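Local coordinates for ribonucleoside triphosphate reductase (Lactobacillus leichmannii, PDB 1L1L), which catalyses the B12-dependent reduction of ribonucleoside triphosphates to 2'-deoxyribonucleoside triphosphates, as an allosterically regulated monomer, at residues Q432-D435 with L436-F440; A524-K527 with A528-Y532. All blocks are in the same frame, centred on the assembly; numbering follows the deposited sequence.

Contact 1: residues Q432-D435 with L436-F440; sequences QGWD and LQEVF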
loop_
_atom_site.group_PDB
_atom_site.type_symbol
_atom_site.label_atom_id
_atom_site.label_comp_id
_atom_site.label_asym_id
_atom_site.label_seq_id
_atom_site.Cartn_x
_atom_site.Cartn_y
_atom_site.Cartn_z
ATOM N N GLN A 432 -19.010 -19.482 1.776
ATOM C CA GLN A 432 -18.523 -20.079 3.022
ATOM C C GLN A 432 -19.613 -20.053 4.094
ATOM O O GLN A 432 -19.338 -20.260 5.276
ATOM C CB GLN A 432 -17.286 -19.342 3.538
ATOM C CG GLN A 432 -16.021 -19.638 2.742
ATOM C CD GLN A 432 -15.482 -21.022 3.022
ATOM O OE1 GLN A 432 -16.222 -22.001 2.989
ATOM N NE2 GLN A 432 -14.187 -21.112 3.298
ATOM N N GLY A 433 -20.840 -19.769 3.666
ATOM C CA GLY A 433 -21.971 -19.756 4.581
ATOM C C GLY A 433 -22.121 -18.560 5.499
ATOM O O GLY A 433 -22.791 -18.643 6.535
ATOM N N TRP A 434 -21.517 -17.435 5.135
ATOM C CA TRP A 434 -21.629 -16.250 5.976
ATOM C C TRP A 434 -22.726 -15.296 5.517
ATOM O O TRP A 434 -23.119 -15.284 4.348
ATOM C CB TRP A 434 -20.301 -15.478 6.009
ATOM C CG TRP A 434 -19.209 -16.115 6.821
ATOM C CD1 TRP A 434 -18.308 -17.057 6.402
ATOM C CD2 TRP A 434 -18.891 -15.837 8.187
ATOM N NE1 TRP A 434 -17.446 -17.374 7.423
ATOM C CE2 TRP A 434 -17.783 -16.639 8.531
ATOM C CE3 TRP A 434 -19.439 -14.984 9.158
ATOM C CZ2 TRP A 434 -17.208 -16.614 9.804
ATOM C CZ3 TRP A 434 -18.865 -14.959 10.424
ATOM C CH2 TRP A 434 -17.760 -15.770 10.734
ATOM N N ASP A 435 -23.233 -14.510 6.459
ATOM C CA ASP A 435 -24.223 -13.483 6.152
ATOM C C ASP A 435 -23.334 -12.251 5.972
ATOM O O ASP A 435 -22.635 -11.863 6.907
ATOM C CB ASP A 435 -25.177 -13.276 7.332
ATOM C CG ASP A 435 -25.735 -11.854 7.398
ATOM O OD1 ASP A 435 -26.270 -11.360 6.379
ATOM O OD2 ASP A 435 -25.644 -11.237 8.482
ATOM N N LEU A 436 -23.348 -11.652 4.781
ATOM C CA LEU A 436 -22.497 -10.488 4.508
ATOM C C LEU A 436 -22.606 -9.372 5.534
ATOM O O LEU A 436 -21.592 -8.850 5.992
ATOM C CB LEU A 436 -22.768 -9.940 3.107
ATOM C CG LEU A 436 -22.357 -10.881 1.974
ATOM C CD1 LEU A 436 -22.474 -10.147 0.653
ATOM C CD2 LEU A 436 -20.929 -11.375 2.184
ATOM N N GLN A 437 -23.828 -9.015 5.910
ATOM C CA GLN A 437 -24.029 -7.967 6.900
ATOM C C GLN A 437 -23.166 -8.238 8.137
ATOM O O GLN A 437 -22.572 -7.317 8.696
ATOM C CB GLN A 437 -25.516 -7.885 7.278
ATOM C CG GLN A 437 -25.858 -6.836 8.334
ATOM C CD GLN A 437 -25.185 -7.107 9.673
ATOM O OE1 GLN A 437 -25.367 -8.173 10.269
ATOM N NE2 GLN A 437 -24.394 -6.144 10.146
ATOM N N GLU A 438 -23.087 -9.494 8.569
ATOM C CA GLU A 438 -22.274 -9.830 9.743
ATOM C C GLU A 438 -20.774 -9.799 9.435
ATOM O O GLU A 438 -19.954 -9.516 10.307
ATOM C CB GLU A 438 -22.643 -11.216 10.293
ATOM C CG GLU A 438 -21.574 -11.801 11.218
ATOM C CD GLU A 438 -22.006 -13.084 11.919
ATOM O OE1 GLU A 438 -22.712 -13.906 11.297
ATOM O OE2 GLU A 438 -21.620 -13.271 13.094
ATOM N N VAL A 439 -20.421 -10.099 8.193
ATOM C CA VAL A 439 -19.020 -10.096 7.799
ATOM C C VAL A 439 -18.508 -8.664 7.851
ATOM O O VAL A 439 -17.462 -8.390 8.437
ATOM C CB VAL A 439 -18.847 -10.659 6.372
ATOM C CG1 VAL A 439 -17.413 -10.447 5.881
ATOM C CG2 VAL A 439 -19.187 -12.144 6.364
ATOM N N PHE A 440 -19.255 -7.748 7.251
ATOM C CA PHE A 440 -18.826 -6.357 7.238
ATOM C C PHE A 440 -18.800 -5.722 8.612
ATOM O O PHE A 440 -18.056 -4.769 8.846
ATOM C CB PHE A 440 -19.679 -5.545 6.265
ATOM C CG PHE A 440 -19.314 -5.776 4.825
ATOM C CD1 PHE A 440 -19.977 -6.734 4.066
ATOM C CD2 PHE A 440 -18.241 -5.090 4.250
ATOM C CE1 PHE A 440 -19.581 -7.014 2.755
ATOM C CE2 PHE A 440 -17.839 -5.363 2.950
ATOM C CZ PHE A 440 -18.511 -6.332 2.194
#

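Contact 2: residues A524-K527 with A528-Y532; sequences AVVK and ADQDY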
loop_
_atom_site.group_PDB
_atom_site.type_symbol
_atom_site.label_atom_id
_atom_site.label_comp_id
_atom_site.label_asym_id
_atom_site.label_seq_id
_atom_site.Cartn_x
_atom_site.Cartn_y
_atom_site.Cartn_z
ATOM N N ALA A 524 -24.330 -1.376 6.704
ATOM C CA ALA A 524 -23.971 -2.372 7.716
ATOM C C ALA A 524 -22.668 -1.984 8.408
ATOM O O ALA A 524 -22.509 -2.176 9.615
ATOM C CB ALA A 524 -23.827 -3.745 7.072
ATOM N N VAL A 525 -21.725 -1.446 7.633
ATOM C CA VAL A 525 -20.450 -1.023 8.196
ATOM C C VAL A 525 -20.639 0.221 9.063
ATOM O O VAL A 525 -19.977 0.374 10.085
ATOM C CB VAL A 525 -19.420 -0.664 7.106
ATOM C CG1 VAL A 525 -18.170 -0.109 7.772
ATOM C CG2 VAL A 525 -19.082 -1.892 6.257
ATOM N N VAL A 526 -21.525 1.116 8.630
ATOM C CA VAL A 526 -21.796 2.346 9.372
ATOM C C VAL A 526 -22.483 2.031 10.702
ATOM O O VAL A 526 -22.122 2.589 11.739
ATOM C CB VAL A 526 -22.697 3.311 8.557
ATOM C CG1 VAL A 526 -23.135 4.495 9.435
ATOM C CG2 VAL A 526 -21.929 3.835 7.347
ATOM N N LYS A 527 -23.470 1.135 10.665
ATOM C CA LYS A 527 -24.182 0.744 11.888
ATOM C C LYS A 527 -23.195 0.088 12.839
ATOM O O LYS A 527 -23.138 0.417 14.022
ATOM C CB LYS A 527 -25.320 -0.234 11.576
ATOM C CG LYS A 527 -26.000 -0.767 12.836
ATOM C CD LYS A 527 -27.279 -1.531 12.523
ATOM C CE LYS A 527 -27.989 -1.949 13.811
ATOM N NZ LYS A 527 -29.319 -2.568 13.538
ATOM N N ALA A 528 -22.408 -0.844 12.311
ATOM C CA ALA A 528 -21.401 -1.528 13.105
ATOM C C ALA A 528 -20.465 -0.516 13.768
ATOM O O ALA A 528 -20.131 -0.648 14.942
ATOM C CB ALA A 528 -20.608 -2.484 12.218
ATOM N N ASP A 529 -20.031 0.495 13.017
ATOM C CA ASP A 529 -19.134 1.508 13.580
ATOM C C ASP A 529 -19.842 2.391 14.605
ATOM O O ASP A 529 -19.253 2.752 15.614
ATOM C CB ASP A 529 -18.555 2.393 12.473
ATOM C CG ASP A 529 -17.847 3.630 13.018
ATOM O OD1 ASP A 529 -16.806 3.489 13.701
ATOM O OD2 ASP A 529 -18.343 4.752 12.752
ATOM N N GLN A 530 -21.096 2.742 14.347
ATOM C CA GLN A 530 -21.831 3.589 15.288
ATOM C C GLN A 530 -21.972 2.907 16.650
ATOM O O GLN A 530 -21.665 3.500 17.686
ATOM C CB GLN A 530 -23.219 3.932 14.739
ATOM C CG GLN A 530 -23.204 4.743 13.451
ATOM C CD GLN A 530 -24.599 5.034 12.928
ATOM O OE1 GLN A 530 -25.453 4.148 12.874
ATOM N NE2 GLN A 530 -24.835 6.277 12.528
ATOM N N ASP A 531 -22.419 1.654 16.646
ATOM C CA ASP A 531 -22.599 0.924 17.896
ATOM C C ASP A 531 -21.282 0.709 18.639
ATOM O O ASP A 531 -21.207 0.932 19.847
ATOM C CB ASP A 531 -23.279 -0.427 17.638
ATOM C CG ASP A 531 -24.600 -0.290 16.888
ATOM O OD1 ASP A 531 -25.155 0.830 16.836
ATOM O OD2 ASP A 531 -25.094 -1.312 16.355
ATOM N N TYR A 532 -20.240 0.288 17.920
ATOM C CA TYR A 532 -18.939 0.034 18.541
ATOM C C TYR A 532 -18.305 1.311 19.075
ATOM O O TYR A 532 -17.541 1.279 20.038
ATOM C CB TYR A 532 -17.994 -0.641 17.536
ATOM C CG TYR A 532 -16.810 -1.377 18.150
ATOM C CD1 TYR A 532 -16.857 -1.873 19.454
ATOM C CD2 TYR A 532 -15.663 -1.633 17.397
ATOM C CE1 TYR A 532 -15.792 -2.606 19.989
ATOM C CE2 TYR A 532 -14.599 -2.366 17.919
ATOM C CZ TYR A 532 -14.666 -2.848 19.213
ATOM O OH TYR A 532 -13.610 -3.569 19.722
#

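Contact 1: residues Q432-D435 with L436-F440
D435 caps the first turn of helix 436-450 by accepting from Q437 and E438, and W434 just before it lies against E438 and V439. The motif is an N-cap at a tight helix-helix connection. Helix 426-431 ends in a Schellman motif with G433 at its positive-phi position, and two residues later D435 takes the N-cap position before helix 436-450. The D435 carboxylate is turned toward the first-turn amides, with CG anti to the backbone N (chi1 151°). Each oxygen then serves one amide: OD1 takes Q437 N at 3.4 Å and OD2 takes E438 N at 3.1 Å. Both bonds are weak and bent. The D435 backbone O adds a firmer grip. It accepts V439 N at 3.1 Å, with the donor in the carbonyl plane, and also a weak bond from E438 N. E438 N is thus shared between the cap side chain and the cap carbonyl. The amides gathered here would probably favour a charged D435, whose side chain lies at an exposed position.

W434 CG lies beside its own backbone N (chi1 -74°), leaving CB to face V439. W434 CB meets V439 CG2 at 3.5 Å, and the two side chains cross at about a right angle. That methyl approaches the ring obliquely. L88 of helix 72-90 touches both W434 and V439, which brings a third helix to this point. E438 reaches out with an extended chain to the rim of the indole. Its carboxylate plane is turned 74° from the ring, and its OE2 has a long, weak ion pair with R84. The contact with the indole is at the edge, near the ring plane, where E438 CD lies 4.0 Å from W434 CZ3.

Contact 2: residues A524-K527 with A528-Y532
V526 and Q530 meet through complementary first torsions: V526 CG1 is anti to its backbone N (chi1 172°), while Q530 CG lies beside its own N (chi1 -63°). CG1 therefore leans outward and toward the next turn, and the extended Q530 chain folds back over the preceding turn. Q530 CD comes to 3.8 Å from V526 CG1, with the two side chains crossing obliquely. Lower in the chain, Q530 CG lies beyond the oxygen end of the V526 carbonyl, 3.0 Å from V526 O.

K527 and D531 repeat the i to i+4 spacing. The K527 chain is fully extended, and its CG passes 3.7 Å from D531 OD2. The charges do not close on each other: K527 NZ stays 5.2 Å from D531 OD2. At most a loose electrostatic attraction is likely.

Beneath these side chains run the regular alpha-helical bonds. A528 N, D529 N, Q530 N and D531 N donate to the carbonyls of A524, V525, V526 and K527. The bond from D531 N to K527 O is 3.0 Å long and nearly straight at 176°. The methyl of A528 rests on A524 O.

This is the middle of helix 512-536, which has two unlike sides. V526, K527, Q530 and D531 form the more exposed one. A524, V525 and A528 touch Q437, F440, A444 and A441 of helix 436-450. D529 is held by a salt bridge to K448 of that same helix and by a hydrogen bond to S541, and Y532 makes a cation-pi contact with R445 and hydrogen bonds to R449 and D63.

In the fold
Contacts 1 and 2 lie on two helices that pack together, with centres about 15 Å apart. They touch directly: F440 CB is 3.7 Å from V525 CG2, and Q437 CG is 3.9 Å from A524 CB. Both are partly buried. In contact 1, L436 and V439 are buried and D435 and Q437 exposed. In contact 2, A524, V525 and D529 are buried and K527, Q530 and D531 exposed. Contact 1 is at the start of helix 436-450, where first-turn amides, which lack the carbonyls of a preceding turn, are met by an acidic cap. Contact 2 is within helix 512-536, where the backbone bonds repeat regularly and side chains one turn apart meet mostly by van der Waals contact.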